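Long-range contact in Dye-decolorizing peroxidase (Irpex lacteus, PDB 7D8M), which probably uses peroxide to oxidise its substrates at a heme b cofactor, as in other DyP-type peroxidases: residues D23-N34 against A146-A157. Residues are numbered along the deposited sequence; the frame is centred on the assembly and turned at random.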
ATOM      1  N   ASP A  23      -3.323  16.274  -0.411  1.00 34.42           N
ATOM      2  CA  ASP A  23      -4.580  15.946  -1.076  1.00 31.40           C
ATOM      3  C   ASP A  23      -4.362  15.429  -2.496  1.00 33.09           C
ATOM      4  O   ASP A  23      -5.158  14.625  -2.986  1.00 29.16           O
ATOM      5  CB  ASP A  23      -5.471  17.187  -1.097  1.00 35.18           C
ATOM      6  CG  ASP A  23      -6.940  16.858  -1.113  1.00 37.42           C
ATOM      7  OD1 ASP A  23      -7.460  16.320  -0.100  1.00 40.75           O
ATOM      8  OD2 ASP A  23      -7.576  17.168  -2.143  1.00 36.96           O
ATOM      9  N   LYS A  24      -3.309  15.894  -3.173  1.00 28.41           N
ATOM     10  CA  LYS A  24      -3.008  15.542  -4.558  1.00 30.89           C
ATOM     11  C   LYS A  24      -1.617  14.926  -4.629  1.00 31.51           C
ATOM     12  O   LYS A  24      -0.658  15.506  -4.111  1.00 34.34           O
ATOM     13  CB  LYS A  24      -3.067  16.773  -5.478  1.00 32.69           C
ATOM     14  CG  LYS A  24      -4.252  17.722  -5.243  1.00 34.60           C
ATOM     15  CD  LYS A  24      -5.570  17.139  -5.800  1.00 33.39           C
ATOM     16  CE  LYS A  24      -6.784  17.952  -5.340  1.00 31.80           C
ATOM     17  NZ  LYS A  24      -8.077  17.378  -5.817  1.00 37.69           N
ATOM     18  N   GLU A  25      -1.495  13.767  -5.280  1.00 25.11           N
ATOM     19  CA  GLU A  25      -0.205  13.094  -5.395  1.00 25.44           C
ATOM     20  C   GLU A  25       0.021  12.696  -6.842  1.00 27.03           C
ATOM     21  O   GLU A  25      -0.780  11.950  -7.414  1.00 26.27           O
ATOM     22  CB  GLU A  25      -0.114  11.869  -4.471  1.00 23.82           C
ATOM     23  CG  GLU A  25       1.323  11.388  -4.314  1.00 26.04           C
ATOM     24  CD  GLU A  25       1.492  10.148  -3.457  1.00 29.09           C
ATOM     25  OE1 GLU A  25       0.481   9.595  -2.955  1.00 30.77           O
ATOM     26  OE2 GLU A  25       2.658   9.717  -3.286  1.00 28.41           O
ATOM     27  N   LYS A  26       1.109  13.196  -7.430  1.00 24.91           N
ATOM     28  CA  LYS A  26       1.486  12.894  -8.804  1.00 25.36           C
ATOM     29  C   LYS A  26       2.635  11.894  -8.803  1.00 26.28           C
ATOM     30  O   LYS A  26       3.604  12.060  -8.056  1.00 25.88           O
ATOM     31  CB  LYS A  26       1.907  14.177  -9.534  1.00 24.62           C
ATOM     32  CG  LYS A  26       2.170  14.046 -11.024  1.00 25.37           C
ATOM     33  CD  LYS A  26       2.410  15.441 -11.623  1.00 31.79           C
ATOM     34  CE  LYS A  26       1.812  15.643 -12.987  1.00 32.79           C
ATOM     35  NZ  LYS A  26       0.419  15.229 -13.177  1.00 34.19           N
ATOM     36  N   PHE A  27       2.529  10.864  -9.639  1.00 23.47           N
ATOM     37  CA  PHE A  27       3.571   9.855  -9.798  1.00 22.97           C
ATOM     38  C   PHE A  27       4.192  10.034 -11.172  1.00 25.77           C
ATOM     39  O   PHE A  27       3.506   9.863 -12.187  1.00 26.57           O
ATOM     40  CB  PHE A  27       3.002   8.439  -9.654  1.00 23.65           C
ATOM     41  CG  PHE A  27       2.475   8.135  -8.286  1.00 23.45           C
ATOM     42  CD1 PHE A  27       1.189   8.517  -7.924  1.00 27.31           C
ATOM     43  CD2 PHE A  27       3.264   7.478  -7.355  1.00 20.36           C
ATOM     44  CE1 PHE A  27       0.693   8.238  -6.659  1.00 23.14           C
ATOM     45  CE2 PHE A  27       2.789   7.199  -6.083  1.00 25.80           C
ATOM     46  CZ  PHE A  27       1.499   7.579  -5.733  1.00 26.33           C
ATOM     47  N   VAL A  28       5.483  10.391 -11.212  1.00 21.94           N
ATOM     48  CA  VAL A  28       6.181  10.624 -12.473  1.00 23.02           C
ATOM     49  C   VAL A  28       7.162   9.480 -12.682  1.00 22.89           C
ATOM     50  O   VAL A  28       8.232   9.441 -12.061  1.00 23.54           O
ATOM     51  CB  VAL A  28       6.897  11.979 -12.493  1.00 24.74           C
ATOM     52  CG1 VAL A  28       7.569  12.197 -13.851  1.00 24.19           C
ATOM     53  CG2 VAL A  28       5.902  13.102 -12.213  1.00 25.71           C
ATOM     54  N   PHE A  29       6.817   8.556 -13.579  1.00 25.18           N
ATOM     55  CA  PHE A  29       7.674   7.417 -13.886  1.00 24.41           C
ATOM     56  C   PHE A  29       8.530   7.755 -15.102  1.00 24.17           C
ATOM     57  O   PHE A  29       8.032   8.298 -16.095  1.00 26.62           O
ATOM     58  CB  PHE A  29       6.848   6.157 -14.147  1.00 26.02           C
ATOM     59  CG  PHE A  29       5.985   5.722 -12.959  1.00 24.45           C
ATOM     60  CD1 PHE A  29       6.504   4.904 -11.965  1.00 21.85           C
ATOM     61  CD2 PHE A  29       4.675   6.152 -12.844  1.00 24.93           C
ATOM     62  CE1 PHE A  29       5.717   4.509 -10.870  1.00 24.86           C
ATOM     63  CE2 PHE A  29       3.881   5.756 -11.766  1.00 26.09           C
ATOM     64  CZ  PHE A  29       4.404   4.937 -10.779  1.00 24.67           C
ATOM     65  N   PHE A  30       9.814   7.435 -15.029  1.00 22.80           N
ATOM     66  CA  PHE A  30      10.729   7.935 -16.040  1.00 28.45           C
ATOM     67  C   PHE A  30      11.768   6.887 -16.393  1.00 28.89           C
ATOM     68  O   PHE A  30      12.049   5.966 -15.622  1.00 22.34           O
ATOM     69  CB  PHE A  30      11.436   9.215 -15.567  1.00 23.15           C
ATOM     70  CG  PHE A  30      12.240   9.037 -14.300  1.00 25.74           C
ATOM     71  CD1 PHE A  30      13.546   8.557 -14.344  1.00 25.84           C
ATOM     72  CD2 PHE A  30      11.694   9.366 -13.067  1.00 25.12           C
ATOM     73  CE1 PHE A  30      14.283   8.392 -13.178  1.00 24.75           C
ATOM     74  CE2 PHE A  30      12.425   9.210 -11.902  1.00 24.79           C
ATOM     75  CZ  PHE A  30      13.727   8.724 -11.960  1.00 26.30           C
ATOM     76  N   HIS A  31      12.376   7.096 -17.560  1.00 27.94           N
ATOM     77  CA  HIS A  31      13.518   6.342 -18.049  1.00 26.38           C
ATOM     78  C   HIS A  31      14.697   7.295 -18.164  1.00 32.31           C
ATOM     79  O   HIS A  31      14.519   8.476 -18.479  1.00 25.25           O
ATOM     80  CB  HIS A  31      13.212   5.726 -19.417  1.00 30.80           C
ATOM     81  CG  HIS A  31      14.363   4.980 -20.018  1.00 34.06           C
ATOM     82  ND1 HIS A  31      14.670   3.684 -19.667  1.00 30.32           N
ATOM     83  CD2 HIS A  31      15.275   5.344 -20.952  1.00 32.55           C
ATOM     84  CE1 HIS A  31      15.729   3.286 -20.349  1.00 34.94           C
ATOM     85  NE2 HIS A  31      16.110   4.270 -21.142  1.00 30.41           N
ATOM     86  N   ILE A  32      15.901   6.791 -17.900  1.00 29.98           N
ATOM     87  CA  ILE A  32      17.104   7.621 -17.924  1.00 31.97           C
ATOM     88  C   ILE A  32      17.771   7.468 -19.286  1.00 33.34           C
ATOM     89  O   ILE A  32      18.187   6.364 -19.660  1.00 32.62           O
ATOM     90  CB  ILE A  32      18.065   7.250 -16.785  1.00 30.25           C
ATOM     91  CG1 ILE A  32      17.364   7.436 -15.438  1.00 26.35           C
ATOM     92  CG2 ILE A  32      19.327   8.099 -16.852  1.00 31.58           C
ATOM     93  CD1 ILE A  32      18.224   7.116 -14.244  1.00 26.52           C
ATOM     94  N   ASN A  33      17.868   8.578 -20.027  1.00 32.79           N
ATOM     95  CA  ASN A  33      18.529   8.606 -21.332  1.00 34.32           C
ATOM     96  C   ASN A  33      20.011   8.973 -21.259  1.00 33.55           C
ATOM     97  O   ASN A  33      20.805   8.457 -22.052  1.00 32.78           O
ATOM     98  CB  ASN A  33      17.829   9.604 -22.256  1.00 35.48           C
ATOM     99  CG  ASN A  33      16.394   9.238 -22.527  1.00 33.55           C
ATOM    100  OD1 ASN A  33      16.060   8.063 -22.640  1.00 34.01           O
ATOM    101  ND2 ASN A  33      15.532  10.250 -22.661  1.00 30.95           N
ATOM    102  N   ASN A  34      20.409   9.846 -20.334  1.00 31.10           N
ATOM    103  CA  ASN A  34      21.798  10.299 -20.221  1.00 36.06           C
ATOM    104  C   ASN A  34      22.180  10.330 -18.744  1.00 33.26           C
ATOM    105  O   ASN A  34      21.797  11.252 -18.014  1.00 31.56           O
ATOM    106  CB  ASN A  34      21.972  11.671 -20.870  1.00 33.09           C
ATOM    107  CG  ASN A  34      23.429  12.121 -20.930  1.00 38.89           C
ATOM    108  OD1 ASN A  34      24.181  12.017 -19.956  1.00 36.05           O
ATOM    109  ND2 ASN A  34      23.823  12.649 -22.080  1.00 37.45           N
ATOM    110  N   ALA A 146      17.679  14.392 -21.013  1.00 30.32           N
ATOM    111  CA  ALA A 146      18.365  13.390 -20.206  1.00 29.00           C
ATOM    112  C   ALA A 146      17.412  12.326 -19.661  1.00 30.54           C
ATOM    113  O   ALA A 146      17.871  11.269 -19.213  1.00 29.90           O
ATOM    114  CB  ALA A 146      19.110  14.070 -19.061  1.00 29.42           C
ATOM    115  N   TRP A 147      16.106  12.568 -19.697  1.00 29.31           N
ATOM    116  CA  TRP A 147      15.142  11.556 -19.278  1.00 30.59           C
ATOM    117  C   TRP A 147      13.950  11.558 -20.221  1.00 29.64           C
ATOM    118  O   TRP A 147      13.791  12.441 -21.065  1.00 30.24           O
ATOM    119  CB  TRP A 147      14.690  11.786 -17.828  1.00 26.98           C
ATOM    120  CG  TRP A 147      13.649  12.875 -17.633  1.00 27.96           C
ATOM    121  CD1 TRP A 147      13.299  13.867 -18.516  1.00 27.43           C
ATOM    122  CD2 TRP A 147      12.837  13.076 -16.470  1.00 31.57           C
ATOM    123  NE1 TRP A 147      12.310  14.654 -17.978  1.00 28.44           N
ATOM    124  CE2 TRP A 147      12.012  14.193 -16.721  1.00 31.50           C
ATOM    125  CE3 TRP A 147      12.713  12.406 -15.246  1.00 29.48           C
ATOM    126  CZ2 TRP A 147      11.083  14.657 -15.791  1.00 29.12           C
ATOM    127  CZ3 TRP A 147      11.795  12.876 -14.319  1.00 28.37           C
ATOM    128  CH2 TRP A 147      10.990  13.984 -14.597  1.00 28.40           C
ATOM    129  N   THR A 148      13.094  10.557 -20.056  1.00 29.89           N
ATOM    130  CA  THR A 148      11.787  10.520 -20.688  1.00 29.65           C
ATOM    131  C   THR A 148      10.775  10.147 -19.617  1.00 31.02           C
ATOM    132  O   THR A 148      10.984   9.177 -18.884  1.00 27.25           O
ATOM    133  CB  THR A 148      11.742   9.495 -21.831  1.00 35.41           C
ATOM    134  OG1 THR A 148      12.729   9.830 -22.813  1.00 34.49           O
ATOM    135  CG2 THR A 148      10.363   9.476 -22.489  1.00 27.26           C
ATOM    136  N   ILE A 149       9.710  10.927 -19.493  1.00 30.09           N
ATOM    137  CA  ILE A 149       8.596  10.513 -18.653  1.00 31.05           C
ATOM    138  C   ILE A 149       7.813   9.466 -19.429  1.00 29.66           C
ATOM    139  O   ILE A 149       7.319   9.738 -20.528  1.00 31.44           O
ATOM    140  CB  ILE A 149       7.709  11.701 -18.260  1.00 29.14           C
ATOM    141  CG1 ILE A 149       8.468  12.610 -17.294  1.00 32.56           C
ATOM    142  CG2 ILE A 149       6.382  11.188 -17.635  1.00 25.48           C
ATOM    143  CD1 ILE A 149       7.838  13.988 -17.096  1.00 31.86           C
ATOM    144  N   VAL A 150       7.739   8.257 -18.882  1.00 27.26           N
ATOM    145  CA  VAL A 150       7.051   7.166 -19.558  1.00 30.13           C
ATOM    146  C   VAL A 150       5.635   6.956 -19.034  1.00 31.08           C
ATOM    147  O   VAL A 150       4.834   6.290 -19.704  1.00 31.57           O
ATOM    148  CB  VAL A 150       7.866   5.858 -19.455  1.00 27.36           C
ATOM    149  CG1 VAL A 150       9.279   6.069 -20.037  1.00 28.82           C
ATOM    150  CG2 VAL A 150       7.967   5.416 -18.020  1.00 25.61           C
ATOM    151  N   TYR A 151       5.296   7.513 -17.872  1.00 28.62           N
ATOM    152  CA  TYR A 151       3.951   7.380 -17.327  1.00 28.07           C
ATOM    153  C   TYR A 151       3.761   8.453 -16.270  1.00 28.09           C
ATOM    154  O   TYR A 151       4.617   8.612 -15.396  1.00 25.20           O
ATOM    155  CB  TYR A 151       3.731   5.990 -16.720  1.00 27.11           C
ATOM    156  CG  TYR A 151       2.289   5.726 -16.353  1.00 31.10           C
ATOM    157  CD1 TYR A 151       1.268   5.956 -17.271  1.00 35.57           C
ATOM    158  CD2 TYR A 151       1.945   5.254 -15.093  1.00 29.80           C
ATOM    159  CE1 TYR A 151      -0.058   5.717 -16.945  1.00 37.78           C
ATOM    160  CE2 TYR A 151       0.624   5.015 -14.757  1.00 31.85           C
ATOM    161  CZ  TYR A 151      -0.370   5.248 -15.688  1.00 32.74           C
ATOM    162  OH  TYR A 151      -1.684   5.022 -15.362  1.00 34.84           O
ATOM    163  N   ASP A 152       2.645   9.175 -16.341  1.00 29.55           N
ATOM    164  CA  ASP A 152       2.396  10.335 -15.481  1.00 31.52           C
ATOM    165  C   ASP A 152       0.995  10.182 -14.895  1.00 31.15           C
ATOM    166  O   ASP A 152       0.004  10.432 -15.585  1.00 32.46           O
ATOM    167  CB  ASP A 152       2.538  11.629 -16.282  1.00 34.09           C
ATOM    168  CG  ASP A 152       2.590  12.870 -15.406  1.00 36.89           C
ATOM    169  OD1 ASP A 152       2.040  12.840 -14.295  1.00 33.51           O
ATOM    170  OD2 ASP A 152       3.175  13.894 -15.841  1.00 35.29           O
ATOM    171  N   LEU A 153       0.907   9.776 -13.626  1.00 31.46           N
ATOM    172  CA  LEU A 153      -0.364   9.423 -12.994  1.00 27.64           C
ATOM    173  C   LEU A 153      -0.703  10.422 -11.892  1.00 26.56           C
ATOM    174  O   LEU A 153       0.088  10.622 -10.964  1.00 28.45           O
ATOM    175  CB  LEU A 153      -0.311   8.004 -12.426  1.00 26.52           C
ATOM    176  CG  LEU A 153      -1.539   7.629 -11.602  1.00 25.42           C
ATOM    177  CD1 LEU A 153      -2.749   7.574 -12.509  1.00 26.79           C
ATOM    178  CD2 LEU A 153      -1.349   6.292 -10.884  1.00 27.84           C
ATOM    179  N   ASP A 154      -1.870  11.056 -12.000  1.00 26.21           N
ATOM    180  CA  ASP A 154      -2.388  11.910 -10.936  1.00 26.29           C
ATOM    181  C   ASP A 154      -3.333  11.118 -10.040  1.00 26.22           C
ATOM    182  O   ASP A 154      -4.238  10.433 -10.527  1.00 26.33           O
ATOM    183  CB  ASP A 154      -3.127  13.116 -11.513  1.00 26.97           C
ATOM    184  CG  ASP A 154      -2.198  14.066 -12.249  1.00 30.31           C
ATOM    185  OD1 ASP A 154      -1.118  14.360 -11.708  1.00 30.10           O
ATOM    186  OD2 ASP A 154      -2.531  14.492 -13.371  1.00 33.39           O
ATOM    187  N   SER A 155      -3.129  11.225  -8.738  1.00 24.34           N
ATOM    188  CA  SER A 155      -4.029  10.644  -7.761  1.00 25.39           C
ATOM    189  C   SER A 155      -4.510  11.778  -6.869  1.00 28.18           C
ATOM    190  O   SER A 155      -3.860  12.828  -6.769  1.00 28.00           O
ATOM    191  CB  SER A 155      -3.338   9.558  -6.939  1.00 23.41           C
ATOM    192  OG  SER A 155      -2.280  10.110  -6.174  1.00 27.04           O
ATOM    193  N   ALA A 156      -5.680  11.591  -6.266  1.00 21.14           N
ATOM    194  CA  ALA A 156      -6.274  12.630  -5.433  1.00 25.59           C
ATOM    195  C   ALA A 156      -7.143  12.003  -4.357  1.00 29.32           C
ATOM    196  O   ALA A 156      -7.813  10.992  -4.599  1.00 26.26           O
ATOM    197  CB  ALA A 156      -7.104  13.601  -6.279  1.00 26.14           C
ATOM    198  N   ALA A 157      -7.121  12.600  -3.168  1.00 27.79           N
ATOM    199  CA  ALA A 157      -8.048  12.180  -2.128  1.00 29.95           C
ATOM    200  C   ALA A 157      -9.481  12.430  -2.583  1.00 31.98           C
ATOM    201  O   ALA A 157      -9.765  13.388  -3.310  1.00 27.80           O
ATOM    202  CB  ALA A 157      -7.779  12.917  -0.812  1.00 33.50           C
TER
HETATM  203  O   HOH W   1      13.629   6.921 -24.022  1.00 38.90           O
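Phe-29 and Tyr-151 lie side by side with their ring planes 26° apart, yet slid so far that they barely overlap: CD2 of Phe-29 meets CD2 of Tyr-151 at 3.6 Å, at the edge of the tyrosine ring, while the carbonyl O of Tyr-151 sits in the plane of the phenylalanine ring at its edge. The carbonyl O of Leu-153 lies likewise at the edge of Phe-27. Within its own strand, Trp-147 receives CG1 of Ile-149 over one face, offset toward the rim; across the strands its CE3 comes within 3.5 Å of Phe-30 CB, the two rings oblique at 40°. Ile-149 CG1 also touches Val-28 CG1 (3.6 Å), closing an apolar cluster.

The antiparallel pairing is interrupted by a classic beta bulge, where Val-150 and Tyr-151 both face Phe-29; Val-150 N donates to Phe-29 O (2.8 Å), whereas the bond from Tyr-151 N is weak. Toward the start of strand 24-32, Glu-25 O is gripped from opposite faces by Ser-155 N and by Ser-155 OG (2.7 Å), the hydroxyl set between its own backbone N and carbonyl carbon (chi1 64°), which turns it to the Glu-25 carbonyl. Lys-26 NZ makes a weak salt bridge to Asp-152 OD1; its very short approach to Asp-154 leaves the placing of both groups doubtful. Since Asp-152 also bridges to Arg-136, an alanine here would probably cost Arg-136 this carboxylate partner and remove one of the negative charges beside Lys-26.

Strand 147-156 is an edge strand of a four-stranded antiparallel sheet in the ferredoxin-like alpha+beta domain, and strand 24-32 is hydrogen-bonded on its other side to strand 120-126. Helix 129-143 packs on the face bearing Lys-26 and Trp-147; on the other, Phe-27, Leu-153 and Ser-155 meet Ala-361 of strand 359-366, joining this sheet to the second one.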